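Local structure of DUF985 domain-containing protein (Shewanella oneidensis, 1YUD) at residues A[62-67]-A[162-167]; A[48-53]-A[131-136]. The protein is of unknown function but belongs to the cupin superfamily, whose small beta-barrel domains commonly bind metals or small ligands, so a ligand-binding role is possible. All coordinates share one frame; numbering follows the deposited sequence.

Interaction 1: A[62-67]-A[162-167]; sequences SHFHRL and QKLSRP
F64 and H63 on an edge strand take up L164 and R166 of the C-terminal tail in a mixed polar and apolar contact, where the loop after helix 158-161 lies along the edge of the mixed sheet, whose outermost strand within this chain is 62-66. A single backbone hydrogen bond pins the tail: F64 N donates to L164 O over 2.7 Å, with the donor tilted 19° from the carbonyl plane. Beside this bond L164 lays its CB over one face of the F64 ring in a CH-pi contact, 3.8 Å from the ring centroid and displaced toward CD1 and CE1, while its CD1 reaches F64 CZ at 3.5 Å. The phenyl ring gets there because CG stands anti to the carbonyl carbon (chi1 -77°). In cupin architecture two sheets face each other as a barrel, and here an edge strand is met in part by the tail, while E28 and E143 also bond to its backbone. I116 and I86 add to the apolar surroundings of F64, and Y84 touches L164. An alanine in place of F64 would probably leave L164 without the ring face it rests on, opening a gap beneath its CB and CD1. H63 turns the edge of its imidazole to S165 N, with CD2 at 3.7 Å. R166 brings its guanidinium face over H63 CE1, NH2 lying 3.4 Å from that carbon and the two planes 36° apart. Meanwhile H63 ND1 is hydrogen-bonded to E28 O, which would limit the rotation of the ring that R166 NH2 approaches obliquely.

Interaction 2: A[48-53]-A[131-136]; sequences LWSSIY and CMVSPG
C131, S50 and M132 bury more surface in this contact than the other residues, and they show how an antiparallel strand pair combines backbone bonding that slackens toward S50 and V133 with side chains sorted to two faces. C131 pairs with I52 through two bonds: C131 N reaches I52 O at 3.2 Å, nearly straight at the hydrogen (169°), and I52 N returns to C131 O at 3.1 Å. On the same face C131 CB meets I52 CG1 at 4.0 Å. At the next hydrogen-bonded pair, beyond S51 and M132, V133 N donates to S50 O over 3.3 Å, whereas the return bond from S50 N is weak. S50 OG sits between its backbone N and carbonyl carbon (chi1 57°), which brings it alongside V133 CG1; its firmer polar partner is F137 N. M132, a selenomethionine, points to the other face with S51, and its CA approaches S50 O at 3.3 Å in a CA-H...O contact. The chemistry implies that backbone bonds and the C131 and I52 side chains join the strands, while the S51 and M132 face is shared between S35 and Y74 of the same chain and Q108 and M132 of the second subunit.

Overall arrangement
From the N terminus the chain first enters interaction 2 at 48-53, then, after the turn that follows strand 50-57, enters interaction 1 at 62-67. It returns to interaction 2 at 131-136, closing a loop of 77 intervening residues rich in strand and free of helix, and reaches 162-167 only after helices 147-152 and 158-161, where interaction 1 closes a loop of 94. The two loops therefore cross. Interaction 2 joins neighbouring strands inside the antiparallel sheet, whereas interaction 1 ties the C-terminal tail to the border of the mixed sheet. Their centres lie about 20 Å apart, on opposite sides of the chain's centre, and they do not touch.

Interaction 1: A[62-67]-A[162-167]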
ATOM      1  N   SER A  62      14.333   1.185  11.470  1.00 59.37           N
ATOM      2  CA  SER A  62      14.353  -0.148  10.885  1.00 59.23           C
ATOM      3  C   SER A  62      15.781  -0.472  10.484  1.00 59.49           C
ATOM      4  O   SER A  62      16.267   0.016   9.472  1.00 60.11           O
ATOM      5  CB  SER A  62      13.438  -0.207   9.666  1.00 58.42           C
ATOM      6  OG  SER A  62      13.354  -1.535   9.187  1.00 57.65           O
ATOM      7  N   HIS A  63      16.450  -1.303  11.275  1.00 60.44           N
ATOM      8  CA  HIS A  63      17.843  -1.654  11.016  1.00 61.29           C
ATOM      9  C   HIS A  63      18.128  -2.439   9.731  1.00 61.02           C
ATOM     10  O   HIS A  63      17.417  -3.382   9.374  1.00 59.78           O
ATOM     11  CB  HIS A  63      18.425  -2.411  12.214  1.00 61.97           C
ATOM     12  CG  HIS A  63      18.198  -1.730  13.527  1.00 63.36           C
ATOM     13  ND1 HIS A  63      17.132  -2.031  14.347  1.00 64.95           N
ATOM     14  CD2 HIS A  63      18.888  -0.749  14.154  1.00 64.13           C
ATOM     15  CE1 HIS A  63      17.176  -1.268  15.424  1.00 65.19           C
ATOM     16  NE2 HIS A  63      18.231  -0.481  15.331  1.00 65.89           N
ATOM     17  N   PHE A  64      19.194  -2.026   9.050  1.00 60.35           N
ATOM     18  CA  PHE A  64      19.620  -2.659   7.820  1.00 59.79           C
ATOM     19  C   PHE A  64      19.343  -4.156   7.828  1.00 59.18           C
ATOM     20  O   PHE A  64      19.692  -4.857   8.781  1.00 59.40           O
ATOM     21  CB  PHE A  64      21.104  -2.410   7.598  1.00 60.35           C
ATOM     22  CG  PHE A  64      21.414  -1.032   7.100  1.00 61.79           C
ATOM     23  CD1 PHE A  64      22.262  -0.190   7.814  1.00 63.38           C
ATOM     24  CD2 PHE A  64      20.880  -0.582   5.897  1.00 61.62           C
ATOM     25  CE1 PHE A  64      22.581   1.087   7.336  1.00 62.00           C
ATOM     26  CE2 PHE A  64      21.189   0.688   5.411  1.00 61.30           C
ATOM     27  CZ  PHE A  64      22.042   1.522   6.132  1.00 62.56           C
ATOM     28  N   HIS A  65      18.710  -4.621   6.752  1.00 58.10           N
ATOM     29  CA  HIS A  65      18.344  -6.027   6.555  1.00 55.83           C
ATOM     30  C   HIS A  65      18.121  -6.261   5.059  1.00 54.44           C
ATOM     31  O   HIS A  65      17.905  -5.325   4.304  1.00 53.94           O
ATOM     32  CB  HIS A  65      17.062  -6.335   7.326  1.00 55.07           C
ATOM     33  CG  HIS A  65      15.925  -5.420   6.990  1.00 52.64           C
ATOM     34  ND1 HIS A  65      14.802  -5.842   6.311  1.00 51.41           N
ATOM     35  CD2 HIS A  65      15.754  -4.096   7.212  1.00 52.06           C
ATOM     36  CE1 HIS A  65      13.990  -4.816   6.129  1.00 51.02           C
ATOM     37  NE2 HIS A  65      14.545  -3.745   6.666  1.00 51.49           N
ATOM     38  N   ARG A  66      18.159  -7.509   4.629  1.00 54.72           N
ATOM     39  CA  ARG A  66      17.974  -7.794   3.216  1.00 56.76           C
ATOM     40  C   ARG A  66      16.853  -8.789   2.930  1.00 56.94           C
ATOM     41  O   ARG A  66      16.680  -9.775   3.644  1.00 57.28           O
ATOM     42  CB  ARG A  66      19.277  -8.318   2.628  1.00 58.87           C
ATOM     43  CG  ARG A  66      19.205  -8.663   1.168  1.00 60.29           C
ATOM     44  CD  ARG A  66      20.348  -9.584   0.811  1.00 63.80           C
ATOM     45  NE  ARG A  66      21.653  -8.989   1.086  1.00 65.04           N
ATOM     46  CZ  ARG A  66      22.802  -9.647   0.983  1.00 66.27           C
ATOM     47  NH1 ARG A  66      22.813 -10.924   0.621  1.00 66.49           N
ATOM     48  NH2 ARG A  66      23.944  -9.024   1.228  1.00 67.22           N
ATOM     49  N   LEU A  67      16.093  -8.515   1.876  1.00 56.95           N
ATOM     50  CA  LEU A  67      14.985  -9.374   1.478  1.00 55.85           C
ATOM     51  C   LEU A  67      15.290 -10.125   0.189  1.00 54.10           C
ATOM     52  O   LEU A  67      16.182  -9.752  -0.568  1.00 54.01           O
ATOM     53  CB  LEU A  67      13.715  -8.542   1.293  1.00 55.70           C
ATOM     54  CG  LEU A  67      12.876  -8.234   2.536  1.00 55.83           C
ATOM     55  CD1 LEU A  67      13.754  -8.152   3.773  1.00 53.80           C
ATOM     56  CD2 LEU A  67      12.109  -6.933   2.303  1.00 54.94           C
ATOM     57  N   GLN A 162      26.072   3.391  11.417  1.00 78.68           N
ATOM     58  CA  GLN A 162      26.041   3.589  12.863  1.00 79.54           C
ATOM     59  C   GLN A 162      24.682   4.068  13.353  1.00 80.35           C
ATOM     60  O   GLN A 162      24.539   4.438  14.515  1.00 80.79           O
ATOM     61  CB  GLN A 162      27.077   4.621  13.294  1.00 79.57           C
ATOM     62  CG  GLN A 162      28.516   4.244  13.056  1.00 79.77           C
ATOM     63  CD  GLN A 162      29.467   5.291  13.615  1.00 80.55           C
ATOM     64  OE1 GLN A 162      29.296   6.494  13.386  1.00 79.75           O
ATOM     65  NE2 GLN A 162      30.476   4.840  14.351  1.00 81.70           N
ATOM     66  N   LYS A 163      23.692   4.093  12.472  1.00 81.42           N
ATOM     67  CA  LYS A 163      22.354   4.520  12.869  1.00 82.47           C
ATOM     68  C   LYS A 163      21.331   3.421  12.625  1.00 81.87           C
ATOM     69  O   LYS A 163      20.453   3.178  13.459  1.00 80.64           O
ATOM     70  CB  LYS A 163      21.944   5.791  12.114  1.00 83.62           C
ATOM     71  CG  LYS A 163      22.511   7.074  12.710  1.00 86.33           C
ATOM     72  CD  LYS A 163      24.037   7.061  12.767  1.00 88.58           C
ATOM     73  CE  LYS A 163      24.574   8.331  13.427  1.00 90.28           C
ATOM     74  NZ  LYS A 163      26.068   8.383  13.491  1.00 90.45           N
ATOM     75  N   LEU A 164      21.464   2.751  11.483  1.00 81.68           N
ATOM     76  CA  LEU A 164      20.548   1.684  11.102  1.00 81.90           C
ATOM     77  C   LEU A 164      21.179   0.316  11.322  1.00 82.49           C
ATOM     78  O   LEU A 164      20.940  -0.615  10.556  1.00 83.29           O
ATOM     79  CB  LEU A 164      20.151   1.829   9.628  1.00 80.77           C
ATOM     80  CG  LEU A 164      19.697   3.207   9.125  1.00 80.04           C
ATOM     81  CD1 LEU A 164      19.370   3.122   7.648  1.00 80.50           C
ATOM     82  CD2 LEU A 164      18.491   3.678   9.902  1.00 80.46           C
ATOM     83  N   SER A 165      21.986   0.195  12.367  1.00 83.22           N
ATOM     84  CA  SER A 165      22.636  -1.070  12.674  1.00 83.56           C
ATOM     85  C   SER A 165      23.119  -1.068  14.116  1.00 83.69           C
ATOM     86  O   SER A 165      23.159  -0.022  14.761  1.00 83.98           O
ATOM     87  CB  SER A 165      23.821  -1.289  11.729  1.00 83.56           C
ATOM     88  OG  SER A 165      24.414  -2.556  11.942  1.00 84.37           O
ATOM     89  N   ARG A 166      23.463  -2.245  14.627  1.00 84.19           N
ATOM     90  CA  ARG A 166      23.966  -2.368  15.994  1.00 85.14           C
ATOM     91  C   ARG A 166      24.991  -3.489  16.093  1.00 86.09           C
ATOM     92  O   ARG A 166      24.846  -4.536  15.452  1.00 86.26           O
ATOM     93  CB  ARG A 166      22.820  -2.595  16.993  1.00 83.10           C
ATOM     94  CG  ARG A 166      22.113  -1.307  17.384  1.00 81.05           C
ATOM     95  CD  ARG A 166      21.048  -1.536  18.431  1.00 80.06           C
ATOM     96  NE  ARG A 166      20.100  -2.565  18.031  1.00 80.20           N
ATOM     97  CZ  ARG A 166      18.794  -2.515  18.278  1.00 80.69           C
ATOM     98  NH1 ARG A 166      18.277  -1.477  18.923  1.00 80.07           N
ATOM     99  NH2 ARG A 166      18.003  -3.508  17.881  1.00 80.75           N
ATOM    100  N   PRO A 167      26.042  -3.276  16.904  1.00 86.78           N
ATOM    101  CA  PRO A 167      27.153  -4.200  17.147  1.00 87.50           C
ATOM    102  C   PRO A 167      26.887  -5.521  17.878  1.00 87.81           C
ATOM    103  O   PRO A 167      25.808  -5.755  18.425  1.00 86.86           O
ATOM    104  CB  PRO A 167      28.160  -3.326  17.888  1.00 87.76           C
ATOM    105  CG  PRO A 167      27.283  -2.416  18.670  1.00 87.03           C
ATOM    106  CD  PRO A 167      26.235  -2.027  17.663  1.00 86.61           C
TER

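Interaction 2: A[48-53]-A[131-136]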
ATOM      1  N   LEU A  48       1.662 -15.856  -2.994  1.00 64.79           N
ATOM      2  CA  LEU A  48       1.654 -14.826  -4.025  1.00 60.78           C
ATOM      3  C   LEU A  48       2.062 -13.460  -3.452  1.00 58.93           C
ATOM      4  O   LEU A  48       2.808 -12.717  -4.089  1.00 58.69           O
ATOM      5  CB  LEU A  48       0.260 -14.754  -4.659  1.00 60.53           C
ATOM      6  CG  LEU A  48       0.114 -14.356  -6.132  1.00 60.03           C
ATOM      7  CD1 LEU A  48       0.966 -15.268  -7.003  1.00 60.29           C
ATOM      8  CD2 LEU A  48      -1.354 -14.462  -6.546  1.00 58.13           C
ATOM      9  N   TRP A  49       1.564 -13.127  -2.261  1.00 56.16           N
ATOM     10  CA  TRP A  49       1.908 -11.860  -1.615  1.00 51.95           C
ATOM     11  C   TRP A  49       1.537 -11.780  -0.126  1.00 49.98           C
ATOM     12  O   TRP A  49       0.935 -12.695   0.437  1.00 48.38           O
ATOM     13  CB  TRP A  49       1.286 -10.675  -2.363  1.00 50.80           C
ATOM     14  CG  TRP A  49      -0.220 -10.637  -2.412  1.00 52.04           C
ATOM     15  CD1 TRP A  49      -1.012 -11.025  -3.448  1.00 51.36           C
ATOM     16  CD2 TRP A  49      -1.105 -10.162  -1.389  1.00 51.77           C
ATOM     17  NE1 TRP A  49      -2.334 -10.819  -3.144  1.00 50.71           N
ATOM     18  CE2 TRP A  49      -2.423 -10.290  -1.883  1.00 51.50           C
ATOM     19  CE3 TRP A  49      -0.914  -9.637  -0.100  1.00 51.31           C
ATOM     20  CZ2 TRP A  49      -3.548  -9.918  -1.141  1.00 52.16           C
ATOM     21  CZ3 TRP A  49      -2.032  -9.264   0.642  1.00 52.42           C
ATOM     22  CH2 TRP A  49      -3.335  -9.409   0.115  1.00 52.69           C
ATOM     23  N   SER A  50       1.919 -10.671   0.500  1.00 47.74           N
ATOM     24  CA  SER A  50       1.656 -10.429   1.915  1.00 44.73           C
ATOM     25  C   SER A  50       1.802  -8.943   2.266  1.00 43.81           C
ATOM     26  O   SER A  50       2.647  -8.247   1.714  1.00 46.12           O
ATOM     27  CB  SER A  50       2.631 -11.248   2.767  1.00 42.99           C
ATOM     28  OG  SER A  50       3.979 -10.949   2.461  1.00 36.50           O
ATOM     29  N   SER A  51       0.970  -8.454   3.173  1.00 41.77           N
ATOM     30  CA  SER A  51       1.052  -7.063   3.601  1.00 39.94           C
ATOM     31  C   SER A  51       1.031  -7.014   5.125  1.00 40.19           C
ATOM     32  O   SER A  51       0.384  -7.829   5.771  1.00 40.15           O
ATOM     33  CB  SER A  51      -0.127  -6.254   3.061  1.00 40.90           C
ATOM     34  OG  SER A  51      -0.198  -4.980   3.688  1.00 38.11           O
ATOM     35  N   ILE A  52       1.749  -6.058   5.694  1.00 39.09           N
ATOM     36  CA  ILE A  52       1.805  -5.901   7.131  1.00 37.96           C
ATOM     37  C   ILE A  52       1.771  -4.420   7.407  1.00 39.80           C
ATOM     38  O   ILE A  52       2.074  -3.607   6.532  1.00 42.54           O
ATOM     39  CB  ILE A  52       3.120  -6.411   7.722  1.00 36.03           C
ATOM     40  CG1 ILE A  52       4.251  -5.480   7.294  1.00 37.60           C
ATOM     41  CG2 ILE A  52       3.393  -7.827   7.270  1.00 35.30           C
ATOM     42  CD1 ILE A  52       5.591  -5.802   7.904  1.00 38.06           C
ATOM     43  N   TYR A  53       1.380  -4.061   8.617  1.00 38.70           N
ATOM     44  CA  TYR A  53       1.383  -2.672   8.997  1.00 38.11           C
ATOM     45  C   TYR A  53       2.816  -2.544   9.531  1.00 39.19           C
ATOM     46  O   TYR A  53       3.510  -3.555   9.656  1.00 38.27           O
ATOM     47  CB  TYR A  53       0.369  -2.450  10.100  1.00 38.31           C
ATOM     48  CG  TYR A  53      -1.061  -2.358   9.639  1.00 36.67           C
ATOM     49  CD1 TYR A  53      -1.547  -1.179   9.076  1.00 38.28           C
ATOM     50  CD2 TYR A  53      -1.954  -3.408   9.829  1.00 33.63           C
ATOM     51  CE1 TYR A  53      -2.891  -1.040   8.723  1.00 35.97           C
ATOM     52  CE2 TYR A  53      -3.302  -3.280   9.481  1.00 31.87           C
ATOM     53  CZ  TYR A  53      -3.760  -2.094   8.935  1.00 33.41           C
ATOM     54  OH  TYR A  53      -5.088  -1.920   8.630  1.00 32.28           O
ATOM     55  N   CYS A 131       3.614  -2.207   4.057  1.00 41.71           N
ATOM     56  CA  CYS A 131       4.672  -2.921   3.373  1.00 43.02           C
ATOM     57  C   CYS A 131       4.152  -4.205   2.745  1.00 44.24           C
ATOM     58  O   CYS A 131       3.628  -5.093   3.417  1.00 43.45           O
ATOM     59  CB  CYS A 131       5.832  -3.219   4.330  1.00 43.37           C
ATOM     60  SG  CYS A 131       6.840  -1.758   4.749  1.00 45.99           S
HETATM   61  N   MSE A 132       4.319  -4.280   1.431  1.00 46.93           N
HETATM   62  CA  MSE A 132       3.876  -5.405   0.623  1.00 48.57           C
HETATM   63  C   MSE A 132       5.069  -6.038  -0.092  1.00 49.61           C
HETATM   64  O   MSE A 132       5.651  -5.425  -0.981  1.00 49.28           O
HETATM   65  CB  MSE A 132       2.839  -4.889  -0.392  1.00 50.36           C
HETATM   66  CG  MSE A 132       2.137  -5.923  -1.273  1.00 52.61           C
HETATM   67 SE   MSE A 132       3.203  -6.626  -2.743  1.00 58.41          SE
HETATM   68  CE  MSE A 132       3.215  -8.467  -2.198  1.00 54.71           C
ATOM     69  N   VAL A 133       5.448  -7.248   0.322  1.00 52.06           N
ATOM     70  CA  VAL A 133       6.554  -7.990  -0.299  1.00 55.43           C
ATOM     71  C   VAL A 133       5.868  -9.047  -1.147  1.00 58.76           C
ATOM     72  O   VAL A 133       5.034  -9.782  -0.637  1.00 59.07           O
ATOM     73  CB  VAL A 133       7.445  -8.674   0.747  1.00 53.77           C
ATOM     74  CG1 VAL A 133       6.605  -9.336   1.787  1.00 54.55           C
ATOM     75  CG2 VAL A 133       8.317  -9.698   0.077  1.00 53.36           C
ATOM     76  N   SER A 134       6.221  -9.135  -2.428  1.00 63.68           N
ATOM     77  CA  SER A 134       5.536 -10.044  -3.341  1.00 66.44           C
ATOM     78  C   SER A 134       5.534 -11.524  -3.053  1.00 68.92           C
ATOM     79  O   SER A 134       4.542 -12.046  -2.542  1.00 71.56           O
ATOM     80  CB  SER A 134       5.985  -9.818  -4.778  1.00 67.00           C
ATOM     81  OG  SER A 134       4.940 -10.211  -5.648  1.00 65.99           O
ATOM     82  N   PRO A 135       6.602 -12.245  -3.412  1.00 69.47           N
ATOM     83  CA  PRO A 135       6.422 -13.656  -3.052  1.00 69.44           C
ATOM     84  C   PRO A 135       6.392 -13.802  -1.525  1.00 70.39           C
ATOM     85  O   PRO A 135       7.428 -13.706  -0.870  1.00 71.26           O
ATOM     86  CB  PRO A 135       7.627 -14.327  -3.698  1.00 68.97           C
ATOM     87  CG  PRO A 135       7.859 -13.464  -4.922  1.00 69.43           C
ATOM     88  CD  PRO A 135       7.720 -12.070  -4.356  1.00 68.57           C
ATOM     89  N   GLY A 136       5.196 -14.009  -0.971  1.00 70.99           N
ATOM     90  CA  GLY A 136       5.020 -14.160   0.467  1.00 72.49           C
ATOM     91  C   GLY A 136       6.263 -14.104   1.340  1.00 73.35           C
ATOM     92  O   GLY A 136       7.173 -14.924   1.195  1.00 74.25           O
TER